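Local coordinates for protein GEO10716p1 (Drosophila melanogaster, PDB 7BTG) that probably removes phosphate from phosphorylated arginine, as a fly member of the low molecular weight protein tyrosine phosphatase family, at residues N10-P15 and G133-A138. The protein carries 1 engineered substitution. Residues are numbered along the deposited sequence; the frame is centred on the assembly and turned at random.
Sequences NTCRSP and GGFNAA. With PO4 (phosphate ion), chain B.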
loop_
_atom_site.group_PDB
_atom_site.type_symbol
_atom_site.label_atom_id
_atom_site.label_comp_id
_atom_site.label_asym_id
_atom_site.label_seq_id
_atom_site.Cartn_x
_atom_site.Cartn_y
_atom_site.Cartn_z
ATOM N N ASN A 10 -4.376 1.303 8.014
ATOM C CA ASN A 10 -3.454 2.364 7.589
ATOM C C ASN A 10 -2.419 2.653 8.671
ATOM O O ASN A 10 -2.084 3.799 8.970
ATOM C CB ASN A 10 -4.192 3.640 7.195
ATOM C CG ASN A 10 -3.278 4.639 6.517
ATOM O OD1 ASN A 10 -3.491 5.854 6.583
ATOM N ND2 ASN A 10 -2.224 4.127 5.880
ATOM N N THR A 11 -1.895 1.581 9.248
ATOM C CA THR A 11 -0.947 1.683 10.345
ATOM C C THR A 11 0.175 0.665 10.256
ATOM O O THR A 11 1.199 0.862 10.910
ATOM C CB THR A 11 -1.686 1.526 11.694
ATOM O OG1 THR A 11 -0.770 1.602 12.789
ATOM C CG2 THR A 11 -2.443 0.198 11.758
ATOM N N CYS A 12 0.046 -0.396 9.450
ATOM C CA CYS A 12 1.121 -1.371 9.290
ATOM C C CYS A 12 1.504 -1.517 7.821
ATOM O O CYS A 12 2.494 -0.936 7.378
ATOM C CB CYS A 12 0.711 -2.733 9.860
ATOM S SG CYS A 12 0.407 -2.780 11.643
ATOM N N ARG A 13 0.690 -2.247 7.052
ATOM C CA ARG A 13 1.061 -2.620 5.690
ATOM C C ARG A 13 1.125 -1.411 4.761
ATOM O O ARG A 13 2.097 -1.249 4.017
ATOM C CB ARG A 13 0.084 -3.671 5.148
ATOM C CG ARG A 13 0.172 -4.993 5.862
ATOM C CD ARG A 13 -1.026 -5.858 5.538
ATOM N NE ARG A 13 -2.236 -5.251 6.091
ATOM C CZ ARG A 13 -3.470 -5.727 5.920
ATOM N NH1 ARG A 13 -3.665 -6.838 5.204
ATOM N NH2 ARG A 13 -4.507 -5.086 6.465
ATOM N N SER A 14 0.094 -0.565 4.766
ATOM C CA SER A 14 0.071 0.515 3.794
ATOM C C SER A 14 1.152 1.571 4.046
ATOM O O SER A 14 1.762 2.049 3.075
ATOM C CB SER A 14 -1.323 1.161 3.696
ATOM O OG SER A 14 -1.983 1.367 4.941
ATOM N N PRO A 15 1.443 1.972 5.291
ATOM C CA PRO A 15 2.541 2.940 5.465
ATOM C C PRO A 15 3.887 2.354 5.093
ATOM O O PRO A 15 4.752 3.076 4.585
ATOM C CB PRO A 15 2.477 3.303 6.957
ATOM C CG PRO A 15 1.111 2.893 7.411
ATOM C CD PRO A 15 0.753 1.701 6.571
ATOM N N GLY A 133 7.578 -11.555 13.041
ATOM C CA GLY A 133 7.425 -12.427 11.884
ATOM C C GLY A 133 6.375 -11.948 10.898
ATOM O O GLY A 133 6.548 -12.068 9.682
ATOM N N GLY A 134 5.273 -11.390 11.402
ATOM C CA GLY A 134 4.262 -10.865 10.502
ATOM C C GLY A 134 4.739 -9.639 9.747
ATOM O O GLY A 134 4.469 -9.496 8.557
ATOM N N PHE A 135 5.447 -8.736 10.424
ATOM C CA PHE A 135 5.949 -7.557 9.732
ATOM C C PHE A 135 7.011 -7.934 8.710
ATOM O O PHE A 135 7.091 -7.326 7.639
ATOM C CB PHE A 135 6.513 -6.552 10.726
ATOM C CG PHE A 135 5.501 -5.574 11.239
ATOM C CD1 PHE A 135 5.296 -4.365 10.593
ATOM C CD2 PHE A 135 4.754 -5.863 12.374
ATOM C CE1 PHE A 135 4.370 -3.464 11.063
ATOM C CE2 PHE A 135 3.815 -4.968 12.844
ATOM C CZ PHE A 135 3.630 -3.763 12.188
ATOM N N ASN A 136 7.822 -8.951 9.016
ATOM C CA ASN A 136 8.931 -9.309 8.135
ATOM C C ASN A 136 8.420 -9.934 6.850
ATOM O O ASN A 136 8.859 -9.568 5.757
ATOM C CB ASN A 136 9.899 -10.255 8.852
ATOM C CG ASN A 136 10.698 -9.553 9.930
ATOM O OD1 ASN A 136 11.086 -8.393 9.770
ATOM N ND2 ASN A 136 10.929 -10.236 11.035
ATOM N N ALA A 137 7.485 -10.881 6.961
ATOM C CA ALA A 137 6.847 -11.419 5.766
ATOM C C ALA A 137 6.193 -10.313 4.938
ATOM O O ALA A 137 6.341 -10.274 3.708
ATOM C CB ALA A 137 5.814 -12.476 6.154
ATOM N N ALA A 138 5.467 -9.401 5.594
ATOM C CA ALA A 138 4.780 -8.349 4.850
ATOM C C ALA A 138 5.774 -7.442 4.145
ATOM O O ALA A 138 5.552 -7.028 3.000
ATOM C CB ALA A 138 3.883 -7.531 5.785
HETATM P P PO4 B . -2.784 -2.503 8.626
HETATM O O1 PO4 B . -2.563 -1.006 8.524
HETATM O O2 PO4 B . -2.620 -2.935 10.060
HETATM O O3 PO4 B . -1.780 -3.305 7.833
HETATM O O4 PO4 B . -4.162 -2.875 8.081
#
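Cys12 and Phe135 are paired across the contact, with their CA atoms 7.9 Å apart, while the CA atoms of Arg13 and Ala138 come to 6.9 Å. Residues 10-15 are the end of the phosphate-binding P-loop of the low molecular weight phosphatase fold and the first turn of helix 13-27, with Cys12 as N-cap; residues 133-138 open helix 133-154. Ser7 stands where this family carries its nucleophilic cysteine, so it is presumably the engineered position, and Arg13 closes the CX5R signature.

The meeting is small, buried and made by side chains. Phe135 reaches across from its helix, and SG of Cys12, anti to the carbonyl carbon (chi1 -64°), meets CZ of its ring at 3.4 Å. This SG of Cys12 sits 4.6 Å from the centroid of the Phe135 ring, 62° off its normal, an oblique sulfur-aromatic contact. CB of Cys12 also lies near CE1 and CZ of Phe135. Three residues further along the helix, CB of Ala138 is 4.5 Å from CG of Arg13, a loose approach, while the charged end of the arginine turns to the phosphate. Pro126 touches Cys12 and Arg13, and Gln50, Arg52 and Leu56 pack on Phe135.

A phosphate, probably from the crystallisation liquor, fills the loop, consistent with the place of a substrate phosphate. Its O1 takes the backbone N-H groups of Thr11 and Cys12; O3 is gripped by N and NE of Arg13, the latter at 2.7 Å. A bend at chi3 sets the guanidinium edge-on, with phosphorus in its plane. NH1 makes a salt bridge with Asp86 and a hydrogen bond to the carbonyl of Ile123, which should hold the group's rotation, and NH2 of Arg13 donates nearly straight (174°) to phosphate O4 at 2.8 Å.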